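Local coordinates for protein bradavidin 2 (Bradyrhizobium japonicum, PDB 4GGT) that probably binds biotin, as a member of the avidin family built on a single antiparallel beta barrel, at residues N18-E23 against T89-F94; T39-A42 against C47-I50; V66-F69 against S74-R77; T76-T81 against D109-V114. All coordinates share one frame; numbering follows the deposited sequence.

Interaction 1: residues N18-E23 against T89-F94; sequences NERGSE and TSWTLF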
loop_
_atom_site.group_PDB
_atom_site.type_symbol
_atom_site.label_atom_id
_atom_site.label_comp_id
_atom_site.label_asym_id
_atom_site.label_seq_id
_atom_site.Cartn_x
_atom_site.Cartn_y
_atom_site.Cartn_z
ATOM N N ASN A 18 3.533 2.457 7.748
ATOM C CA ASN A 18 4.509 3.406 7.202
ATOM C C ASN A 18 4.602 4.592 8.150
ATOM O O ASN A 18 3.907 4.612 9.154
ATOM C CB ASN A 18 4.180 3.811 5.746
ATOM C CG ASN A 18 2.883 4.599 5.615
ATOM O OD1 ASN A 18 2.313 5.015 6.607
ATOM N ND2 ASN A 18 2.397 4.780 4.366
ATOM N N GLU A 19 5.452 5.558 7.825
ATOM C CA GLU A 19 5.733 6.650 8.746
ATOM C C GLU A 19 4.534 7.584 8.926
ATOM O O GLU A 19 4.452 8.276 9.946
ATOM C CB GLU A 19 7.042 7.400 8.361
ATOM C CG GLU A 19 7.190 7.745 6.861
ATOM C CD GLU A 19 7.817 6.619 6.006
ATOM O OE1 GLU A 19 9.082 6.478 5.967
ATOM O OE2 GLU A 19 7.035 5.918 5.328
ATOM N N ARG A 20 3.584 7.559 7.981
ATOM C CA ARG A 20 2.343 8.355 8.061
ATOM C C ARG A 20 1.230 7.635 8.859
ATOM O O ARG A 20 0.140 8.193 9.037
ATOM C CB ARG A 20 1.802 8.669 6.646
ATOM C CG ARG A 20 2.839 9.111 5.607
ATOM C CD ARG A 20 2.240 9.129 4.197
ATOM N NE ARG A 20 3.181 8.665 3.172
ATOM C CZ ARG A 20 3.939 9.448 2.398
ATOM N NH1 ARG A 20 3.899 10.780 2.498
ATOM N NH2 ARG A 20 4.750 8.890 1.512
ATOM N N GLY A 21 1.480 6.390 9.282
ATOM C CA GLY A 21 0.511 5.606 10.046
ATOM C C GLY A 21 -0.497 4.778 9.260
ATOM O O GLY A 21 -1.477 4.269 9.826
ATOM N N SER A 22 -0.285 4.670 7.957
ATOM C CA SER A 22 -1.090 3.772 7.128
ATOM C C SER A 22 -0.746 2.333 7.475
ATOM O O SER A 22 0.379 2.059 7.879
ATOM C CB SER A 22 -0.850 4.066 5.649
ATOM O OG SER A 22 -1.458 5.320 5.328
ATOM N N GLU A 23 -1.744 1.457 7.384
ATOM C CA GLU A 23 -1.618 0.064 7.804
ATOM C C GLU A 23 -1.700 -0.863 6.611
ATOM O O GLU A 23 -2.586 -0.724 5.765
ATOM C CB GLU A 23 -2.815 -0.328 8.683
ATOM C CG GLU A 23 -2.908 0.298 10.089
ATOM C CD GLU A 23 -4.187 -0.186 10.745
ATOM O OE1 GLU A 23 -5.273 0.276 10.346
ATOM O OE2 GLU A 23 -4.114 -1.074 11.621
ATOM N N THR A 89 9.860 1.454 -0.234
ATOM C CA THR A 89 9.054 1.446 -1.458
ATOM C C THR A 89 9.030 2.838 -2.070
ATOM O O THR A 89 9.294 3.847 -1.383
ATOM C CB THR A 89 7.557 1.100 -1.185
ATOM O OG1 THR A 89 6.990 2.110 -0.329
ATOM C CG2 THR A 89 7.366 -0.293 -0.594
ATOM N N SER A 90 8.742 2.893 -3.372
ATOM C CA SER A 90 8.360 4.164 -4.002
ATOM C C SER A 90 6.891 4.024 -4.404
ATOM O O SER A 90 6.425 2.920 -4.629
ATOM C CB SER A 90 9.192 4.478 -5.238
ATOM O OG SER A 90 9.122 3.435 -6.221
ATOM N N TRP A 91 6.152 5.125 -4.459
ATOM C CA TRP A 91 4.766 4.981 -4.910
ATOM C C TRP A 91 4.353 6.026 -5.918
ATOM O O TRP A 91 4.994 7.063 -6.025
ATOM C CB TRP A 91 3.802 4.950 -3.729
ATOM C CG TRP A 91 3.989 6.099 -2.801
ATOM C CD1 TRP A 91 4.668 6.085 -1.623
ATOM C CD2 TRP A 91 3.503 7.448 -2.983
ATOM N NE1 TRP A 91 4.605 7.327 -1.040
ATOM C CE2 TRP A 91 3.917 8.185 -1.857
ATOM C CE3 TRP A 91 2.733 8.091 -3.973
ATOM C CZ2 TRP A 91 3.598 9.546 -1.683
ATOM C CZ3 TRP A 91 2.437 9.448 -3.824
ATOM C CH2 TRP A 91 2.859 10.164 -2.679
ATOM N N THR A 92 3.279 5.733 -6.648
ATOM C CA THR A 92 2.711 6.653 -7.627
ATOM C C THR A 92 1.209 6.595 -7.333
ATOM O O THR A 92 0.651 5.503 -7.244
ATOM C CB THR A 92 3.003 6.177 -9.056
ATOM O OG1 THR A 92 4.422 6.174 -9.286
ATOM C CG2 THR A 92 2.311 7.076 -10.119
ATOM N N LEU A 93 0.612 7.771 -7.106
ATOM C CA LEU A 93 -0.816 7.944 -6.802
ATOM C C LEU A 93 -1.445 8.565 -8.048
ATOM O O LEU A 93 -0.909 9.522 -8.614
ATOM C CB LEU A 93 -0.987 8.913 -5.626
ATOM C CG LEU A 93 -2.368 9.560 -5.467
ATOM C CD1 LEU A 93 -3.360 8.499 -4.982
ATOM C CD2 LEU A 93 -2.326 10.787 -4.528
ATOM N N PHE A 94 -2.565 8.007 -8.483
ATOM C CA PHE A 94 -3.377 8.640 -9.527
ATOM C C PHE A 94 -4.726 8.987 -8.954
ATOM O O PHE A 94 -5.338 8.178 -8.283
ATOM C CB PHE A 94 -3.519 7.721 -10.732
ATOM C CG PHE A 94 -2.524 8.022 -11.826
ATOM C CD1 PHE A 94 -1.258 7.447 -11.813
ATOM C CD2 PHE A 94 -2.824 8.958 -12.807
ATOM C CE1 PHE A 94 -0.323 7.749 -12.802
ATOM C CE2 PHE A 94 -1.900 9.271 -13.811
ATOM C CZ PHE A 94 -0.649 8.645 -13.810
#
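Arg20 NH2 lies between two groups: it forms a salt bridge with Asp109 OD1 and rests against the indole of Trp91, 3.0 Å from Trp91 NE1. NH2 and NE1 are both donors, so this short approach is packing and not a bond. The guanidinium comes in at the ring edge, close to the indole plane, and NH2 also lies 3.5 Å from Trp91 CZ2. The two flat groups are steeply turned, 74° apart, and a bend in the arginine chain at chi3 (-142°) brings its end onto this edge. With an alanine in place of Trp91 the indole edge would be missing, and the guanidinium would probably lose its lateral support, leaving a gap beside NH2. Behind Arg20 the loop is drawn into a type I turn from Asn18 to Gly21, closed by Gly21 N to Asn18 O at 3.0 Å. Asn18, a biotin-site residue, ties the turn down further: its OD1 accepts Ser22 N at 2.9 Å, with the donor above the carbonyl plane, and a weak bond from Arg20 N. Arg20 thus reaches from the loop between strands 14-17 and 23-28 to the middle of strand 86-95, which lies between strands 74-80 and 103-113 in the barrel sheet.

Interaction 2: residues T39-A42 against C47-I50; sequences TNHA and CQGI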
loop_
_atom_site.group_PDB
_atom_site.type_symbol
_atom_site.label_atom_id
_atom_site.label_comp_id
_atom_site.label_asym_id
_atom_site.label_seq_id
_atom_site.Cartn_x
_atom_site.Cartn_y
_atom_site.Cartn_z
ATOM N N THR A 39 -5.179 0.249 5.029
ATOM C CA THR A 39 -5.993 1.397 5.433
ATOM C C THR A 39 -5.188 2.653 5.699
ATOM O O THR A 39 -4.166 2.621 6.346
ATOM C CB THR A 39 -7.204 1.041 6.399
ATOM O OG1 THR A 39 -7.550 2.111 7.334
ATOM C CG2 THR A 39 -7.145 -0.339 6.996
ATOM N N ASN A 40 -5.611 3.731 5.052
ATOM C CA ASN A 40 -4.975 5.028 5.147
ATOM C C ASN A 40 -5.552 5.693 6.384
ATOM O O ASN A 40 -6.702 5.435 6.739
ATOM C CB ASN A 40 -5.320 5.838 3.877
ATOM C CG ASN A 40 -4.838 7.270 3.932
ATOM O OD1 ASN A 40 -3.796 7.619 3.363
ATOM N ND2 ASN A 40 -5.592 8.114 4.624
ATOM N N HIS A 41 -4.747 6.508 7.059
ATOM C CA HIS A 41 -5.220 7.187 8.258
ATOM C C HIS A 41 -4.948 8.681 8.230
ATOM O O HIS A 41 -4.736 9.306 9.284
ATOM C CB HIS A 41 -4.660 6.525 9.516
ATOM C CG HIS A 41 -5.360 5.258 9.879
ATOM N ND1 HIS A 41 -4.813 4.011 9.664
ATOM C CD2 HIS A 41 -6.584 5.045 10.412
ATOM C CE1 HIS A 41 -5.665 3.084 10.069
ATOM N NE2 HIS A 41 -6.750 3.689 10.525
ATOM N N ALA A 42 -4.979 9.259 7.028
ATOM C CA ALA A 42 -4.727 10.690 6.861
ATOM C C ALA A 42 -6.018 11.473 7.085
ATOM O O ALA A 42 -6.983 11.350 6.309
ATOM C CB ALA A 42 -4.156 10.979 5.486
ATOM N N CYS A 47 -11.311 8.862 2.240
ATOM C CA CYS A 47 -11.313 7.402 2.305
ATOM C C CYS A 47 -10.414 6.902 3.420
ATOM O O CYS A 47 -10.185 5.699 3.538
ATOM C CB CYS A 47 -10.847 6.765 0.984
ATOM S SG CYS A 47 -12.082 6.909 -0.306
ATOM N N GLN A 48 -9.940 7.813 4.260
ATOM C CA GLN A 48 -9.175 7.378 5.414
ATOM C C GLN A 48 -10.043 6.527 6.321
ATOM O O GLN A 48 -11.258 6.729 6.421
ATOM C CB GLN A 48 -8.601 8.583 6.157
ATOM C CG GLN A 48 -9.622 9.416 6.941
ATOM C CD GLN A 48 -9.759 9.015 8.407
ATOM O OE1 GLN A 48 -10.864 9.057 8.982
ATOM N NE2 GLN A 48 -8.650 8.637 9.023
ATOM N N GLY A 49 -9.429 5.557 6.978
ATOM C CA GLY A 49 -10.130 4.744 7.941
ATOM C C GLY A 49 -10.954 3.638 7.330
ATOM O O GLY A 49 -11.613 2.891 8.042
ATOM N N ILE A 50 -10.970 3.537 6.009
ATOM C CA ILE A 50 -11.703 2.428 5.457
ATOM C C ILE A 50 -10.707 1.431 4.855
ATOM O O ILE A 50 -9.744 1.844 4.180
ATOM C CB ILE A 50 -12.909 2.825 4.536
ATOM C CG1 ILE A 50 -12.621 2.665 3.091
ATOM C CG2 ILE A 50 -13.644 4.110 4.957
ATOM C CD1 ILE A 50 -13.279 1.453 2.628
HETATM O O HOH W 1 -8.051 3.861 3.604
#
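The long loop between strands 33-39 and 51-59, which in avidins borders the biotin pocket, is pinned to itself where Asn40 meets Gly49. Gly49 N donates to Asn40 O at 2.7 Å, a short and nearly straight bond (166°). Two lesser contacts share that oxygen: the CA-H of Gln48, with CA 3.4 Å from Asn40 O, and a weak bond from Thr39 OG1. Residues 47-50 form a type II turn, and Gly49 takes the positive phi (80°) that this turn favours in its third position. A buttressing water completes the join. It accepts from Asn40 N at 2.8 Å and donates to Cys47 O at 2.8 Å and to Ile50 O at 2.7 Å, so one molecule satisfies three backbone groups from both segments. Around this polar centre side chains pack against backbone. Gln48 CB lies 3.2 Å from Ala42 O, and with CG set between the backbone N and the carbonyl carbon (chi1 72°) CG comes against the same oxygen. Thr39 CB lies 3.5 Å from Ile50 O. Asn40 belongs to the biotin site, and Cys47 is joined by a disulfide to Cys72, beyond strand 62-69. On one flank Thr39 pairs through its backbone with Glu23 of strand 23-28; on another, Asn40 and Cys47 rest on Phe69 of strand 62-69.

Interaction 3: residues V66-F69 against S74-R77; sequences VVTF and SFTR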
loop_
_atom_site.group_PDB
_atom_site.type_symbol
_atom_site.label_atom_id
_atom_site.label_comp_id
_atom_site.label_asym_id
_atom_site.label_seq_id
_atom_site.Cartn_x
_atom_site.Cartn_y
_atom_site.Cartn_z
ATOM N N VAL A 66 -1.011 -2.705 -5.147
ATOM C CA VAL A 66 -1.883 -1.624 -5.589
ATOM C C VAL A 66 -3.113 -1.601 -4.681
ATOM O O VAL A 66 -3.666 -2.647 -4.322
ATOM C CB VAL A 66 -2.308 -1.786 -7.095
ATOM C CG1 VAL A 66 -2.987 -3.117 -7.370
ATOM C CG2 VAL A 66 -3.210 -0.642 -7.516
ATOM N N VAL A 67 -3.494 -0.392 -4.239
ATOM C CA VAL A 67 -4.705 -0.229 -3.479
ATOM C C VAL A 67 -5.603 0.797 -4.195
ATOM O O VAL A 67 -5.135 1.862 -4.575
ATOM C CB VAL A 67 -4.414 0.278 -2.060
ATOM C CG1 VAL A 67 -5.717 0.551 -1.300
ATOM C CG2 VAL A 67 -3.536 -0.771 -1.309
ATOM N N THR A 68 -6.878 0.467 -4.366
ATOM C CA THR A 68 -7.831 1.411 -4.992
ATOM C C THR A 68 -8.783 1.936 -3.917
ATOM O O THR A 68 -9.476 1.163 -3.229
ATOM C CB THR A 68 -8.562 0.725 -6.171
ATOM O OG1 THR A 68 -7.587 0.442 -7.163
ATOM C CG2 THR A 68 -9.630 1.675 -6.767
ATOM N N PHE A 69 -8.731 3.248 -3.690
ATOM C CA PHE A 69 -9.572 3.874 -2.668
ATOM C C PHE A 69 -10.863 4.245 -3.400
ATOM O O PHE A 69 -10.964 5.317 -4.019
ATOM C CB PHE A 69 -8.897 5.107 -2.055
ATOM C CG PHE A 69 -7.540 4.808 -1.459
ATOM C CD1 PHE A 69 -6.394 4.973 -2.225
ATOM C CD2 PHE A 69 -7.445 4.298 -0.168
ATOM C CE1 PHE A 69 -5.123 4.668 -1.678
ATOM C CE2 PHE A 69 -6.196 3.977 0.399
ATOM C CZ PHE A 69 -5.051 4.168 -0.348
ATOM N N SER A 74 -9.304 7.104 -6.695
ATOM C CA SER A 74 -7.868 7.137 -6.675
ATOM C C SER A 74 -7.334 5.745 -6.449
ATOM O O SER A 74 -8.018 4.887 -5.872
ATOM C CB SER A 74 -7.337 8.134 -5.636
ATOM O OG SER A 74 -7.872 7.918 -4.370
ATOM N N PHE A 75 -6.121 5.550 -6.920
ATOM C CA PHE A 75 -5.370 4.364 -6.540
ATOM C C PHE A 75 -3.908 4.682 -6.422
ATOM O O PHE A 75 -3.393 5.632 -7.034
ATOM C CB PHE A 75 -5.638 3.185 -7.491
ATOM C CG PHE A 75 -5.193 3.429 -8.892
ATOM C CD1 PHE A 75 -3.863 3.222 -9.244
ATOM C CD2 PHE A 75 -6.105 3.861 -9.869
ATOM C CE1 PHE A 75 -3.420 3.464 -10.546
ATOM C CE2 PHE A 75 -5.677 4.069 -11.195
ATOM C CZ PHE A 75 -4.341 3.863 -11.528
ATOM N N THR A 76 -3.227 3.887 -5.611
ATOM C CA THR A 76 -1.771 4.013 -5.445
ATOM C C THR A 76 -1.108 2.674 -5.720
ATOM O O THR A 76 -1.641 1.648 -5.326
ATOM C CB THR A 76 -1.483 4.470 -4.039
ATOM O OG1 THR A 76 -2.188 5.695 -3.840
ATOM C CG2 THR A 76 0.032 4.689 -3.788
ATOM N N ARG A 77 0.051 2.714 -6.372
ATOM C CA ARG A 77 0.836 1.513 -6.583
ATOM C C ARG A 77 2.143 1.733 -5.866
ATOM O O ARG A 77 2.831 2.747 -6.146
ATOM C CB ARG A 77 1.106 1.299 -8.063
ATOM C CG ARG A 77 1.845 -0.038 -8.342
ATOM C CD ARG A 77 3.380 0.113 -8.266
ATOM N NE ARG A 77 4.019 0.700 -9.454
ATOM C CZ ARG A 77 4.616 1.888 -9.518
ATOM N NH1 ARG A 77 4.624 2.768 -8.498
ATOM N NH2 ARG A 77 5.173 2.234 -10.657
#
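Backbone hydrogen bonds come first, and Val67 and Thr76 carry two of the three. Val67 N donates to Thr76 O and Thr76 N to Val67 O, each at 3.0 Å and close to straight, which makes them a hydrogen-bonded antiparallel pair. Phe69 N to Ser74 O is shorter, 2.8 Å, but more bent at 142°. At the non-hydrogen-bonded positions CA-H groups face carbonyls: Phe75 CA stands 3.2 Å from Val67 O and, beyond the Val67-Thr76 pair, Val66 CA is 3.3 Å from Thr76 O. Side chains then separate by face. On the buried face lie Val67, Phe69, Ser74 and Thr76. With CG of Phe69 anti to its carbonyl carbon (chi1 -57°), the ring reaches along the sheet until its edge meets Thr76 OG1, 3.8 Å from CE1 and in the ring plane; Val67 CG1 lies above one face, toward the rim, and Ser74 OG sits near its CB. Phe45 and Tyr52 pack on the same ring. The other face bears Val66, Thr68, Phe75 and Arg77. There Thr68 OG1 touches Phe75 CB at 3.4 Å, and Val66 CG2 approaches Phe75 CD1 at 4.3 Å. Strands 62-69 and 74-80 thus form a beta hairpin of the avidin barrel, whose buried face contributes Ser74 to the biotin site.

Interaction 4: residues T76-T81 against D109-V114; sequences TRWVGT and DIFTRV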
loop_
_atom_site.group_PDB
_atom_site.type_symbol
_atom_site.label_atom_id
_atom_site.label_comp_id
_atom_site.label_asym_id
_atom_site.label_seq_id
_atom_site.Cartn_x
_atom_site.Cartn_y
_atom_site.Cartn_z
ATOM N N THR A 76 -3.227 3.887 -5.611
ATOM C CA THR A 76 -1.771 4.013 -5.445
ATOM C C THR A 76 -1.108 2.674 -5.720
ATOM O O THR A 76 -1.641 1.648 -5.326
ATOM C CB THR A 76 -1.483 4.470 -4.039
ATOM O OG1 THR A 76 -2.188 5.695 -3.840
ATOM C CG2 THR A 76 0.032 4.689 -3.788
ATOM N N ARG A 77 0.051 2.714 -6.372
ATOM C CA ARG A 77 0.836 1.513 -6.583
ATOM C C ARG A 77 2.143 1.733 -5.866
ATOM O O ARG A 77 2.831 2.747 -6.146
ATOM C CB ARG A 77 1.106 1.299 -8.063
ATOM C CG ARG A 77 1.845 -0.038 -8.342
ATOM C CD ARG A 77 3.380 0.113 -8.266
ATOM N NE ARG A 77 4.019 0.700 -9.454
ATOM C CZ ARG A 77 4.616 1.888 -9.518
ATOM N NH1 ARG A 77 4.624 2.768 -8.498
ATOM N NH2 ARG A 77 5.173 2.234 -10.657
ATOM N N TRP A 78 2.516 0.750 -5.040
ATOM C CA TRP A 78 3.828 0.780 -4.364
ATOM C C TRP A 78 4.700 -0.302 -5.007
ATOM O O TRP A 78 4.218 -1.397 -5.322
ATOM C CB TRP A 78 3.663 0.421 -2.893
ATOM C CG TRP A 78 3.075 1.469 -1.993
ATOM C CD1 TRP A 78 3.755 2.292 -1.148
ATOM C CD2 TRP A 78 1.680 1.726 -1.786
ATOM N NE1 TRP A 78 2.880 3.097 -0.439
ATOM C CE2 TRP A 78 1.590 2.771 -0.812
ATOM C CE3 TRP A 78 0.500 1.195 -2.330
ATOM C CZ2 TRP A 78 0.357 3.284 -0.377
ATOM C CZ3 TRP A 78 -0.731 1.697 -1.915
ATOM C CH2 TRP A 78 -0.791 2.751 -0.930
ATOM N N VAL A 79 5.987 0.004 -5.197
ATOM C CA VAL A 79 6.929 -0.973 -5.667
ATOM C C VAL A 79 8.164 -0.852 -4.742
ATOM O O VAL A 79 8.535 0.256 -4.343
ATOM C CB VAL A 79 7.257 -0.810 -7.184
ATOM C CG1 VAL A 79 7.576 0.663 -7.540
ATOM C CG2 VAL A 79 8.351 -1.785 -7.599
ATOM N N GLY A 80 8.722 -1.980 -4.346
ATOM C CA GLY A 80 9.845 -1.960 -3.408
ATOM C C GLY A 80 10.434 -3.325 -3.157
ATOM O O GLY A 80 10.407 -4.217 -4.024
ATOM N N THR A 81 10.935 -3.501 -1.951
ATOM C CA THR A 81 11.642 -4.737 -1.601
ATOM C C THR A 81 11.464 -4.970 -0.126
ATOM O O THR A 81 10.987 -4.088 0.589
ATOM C CB THR A 81 13.177 -4.670 -1.926
ATOM O OG1 THR A 81 13.778 -3.619 -1.163
ATOM C CG2 THR A 81 13.418 -4.390 -3.380
ATOM N N ASP A 109 7.867 5.525 0.678
ATOM C CA ASP A 109 7.388 5.105 2.003
ATOM C C ASP A 109 8.312 4.021 2.478
ATOM O O ASP A 109 8.786 3.211 1.680
ATOM C CB ASP A 109 6.003 4.459 1.916
ATOM C CG ASP A 109 4.855 5.441 2.053
ATOM O OD1 ASP A 109 5.003 6.456 2.773
ATOM O OD2 ASP A 109 3.760 5.130 1.505
ATOM N N ILE A 110 8.521 3.954 3.787
ATOM C CA ILE A 110 9.106 2.715 4.352
ATOM C C ILE A 110 8.071 2.122 5.304
ATOM O O ILE A 110 7.654 2.776 6.277
ATOM C CB ILE A 110 10.464 2.965 5.087
ATOM C CG1 ILE A 110 11.441 3.714 4.176
ATOM C CG2 ILE A 110 11.035 1.633 5.622
ATOM C CD1 ILE A 110 12.788 4.108 4.875
ATOM N N PHE A 111 7.650 0.899 5.022
ATOM C CA PHE A 111 6.770 0.174 5.920
ATOM C C PHE A 111 7.672 -0.624 6.845
ATOM O O PHE A 111 8.649 -1.214 6.402
ATOM C CB PHE A 111 5.881 -0.775 5.139
ATOM C CG PHE A 111 4.855 -0.067 4.314
ATOM C CD1 PHE A 111 5.189 0.453 3.065
ATOM C CD2 PHE A 111 3.562 0.123 4.813
ATOM C CE1 PHE A 111 4.236 1.158 2.289
ATOM C CE2 PHE A 111 2.575 0.809 4.060
ATOM C CZ PHE A 111 2.915 1.314 2.780
ATOM N N THR A 112 7.318 -0.633 8.117
ATOM C CA THR A 112 8.069 -1.382 9.115
ATOM C C THR A 112 7.150 -2.438 9.670
ATOM O O THR A 112 5.975 -2.158 9.945
ATOM C CB THR A 112 8.507 -0.428 10.233
ATOM O OG1 THR A 112 9.464 0.481 9.682
ATOM C CG2 THR A 112 9.190 -1.195 11.361
ATOM N N ARG A 113 7.664 -3.666 9.790
ATOM C CA ARG A 113 6.861 -4.743 10.338
ATOM C C ARG A 113 6.569 -4.539 11.831
ATOM O O ARG A 113 7.465 -4.244 12.641
ATOM C CB ARG A 113 7.424 -6.141 9.983
ATOM C CG ARG A 113 6.838 -7.251 10.871
ATOM C CD ARG A 113 6.275 -8.457 10.158
ATOM N NE ARG A 113 7.247 -9.498 9.986
ATOM C CZ ARG A 113 7.057 -10.813 10.174
ATOM N NH1 ARG A 113 5.912 -11.354 10.602
ATOM N NH2 ARG A 113 8.078 -11.605 9.946
ATOM N N VAL A 114 5.283 -4.651 12.170
ATOM C CA VAL A 114 4.798 -4.522 13.539
ATOM C C VAL A 114 4.597 -5.888 14.187
ATOM O O VAL A 114 5.041 -6.116 15.326
ATOM C CB VAL A 114 3.489 -3.694 13.601
ATOM C CG1 VAL A 114 3.004 -3.576 15.036
ATOM C CG2 VAL A 114 3.745 -2.308 13.012
#
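Trp78 and Asp109 meet inside the avidin beta barrel, across strand 86-95, which separates their own strands in the sheet. The tight part is a polar bond set beside an aromatic pair. Trp78 NE1 donates to Asp109 OD2 at 2.9 Å with an almost perfectly straight N-H (176°), meeting the anti lone pair of the oxygen. OD2 lies in the indole plane, and the carboxylate is turned only 19° from it. Besides the Arg20 salt bridge on the other oxygen, OD2 takes a weak bond from Asn18. Three groups thus hold the carboxylate of this biotin-site residue, consistent with Trp78 acting as a second-shell support. Phe111 adds the aromatic half, turning its edge toward the indole face in an offset edge-to-face pair with planes at 73° and centroids 5.2 Å apart. A phenylalanine at Trp78 would probably leave Asp109 OD2 without its straight N-H donor and open a gap next to Phe111. The other side of the contact is loose. Val79 and Ile110 point to the exposed outer surface and do not meet, and even Trp78 and Asp109 keep their CA atoms 8.5 Å apart, so the segments join through side chains alone. Thr76 backs the indole, its CG2 3.4 Å above the plane toward the rim, while Phe111 CE1 comes to 3.6 Å from Trp78 NE1.

In the fold
All four contacts belong to one antiparallel barrel of eight strands in sequence order. Interactions 2 and 3 are nested within the long loop closed by interaction 1 and follow each other in series, while interactions 1 and 4 alternate along the chain. Centres of interactions 1 and 4 lie about 7 Å apart, joined through Arg20 and Asp109; interactions 3 and 4 share Thr76 and Arg77 on strand 74-80. Interaction 2 is farther off, about 16 Å from interaction 4 between centres, but touches interaction 3 at Phe69. Together they bring Asn18, Asn40, Ser74 and Asp109, distant in sequence, around one biotin site, empty in this model.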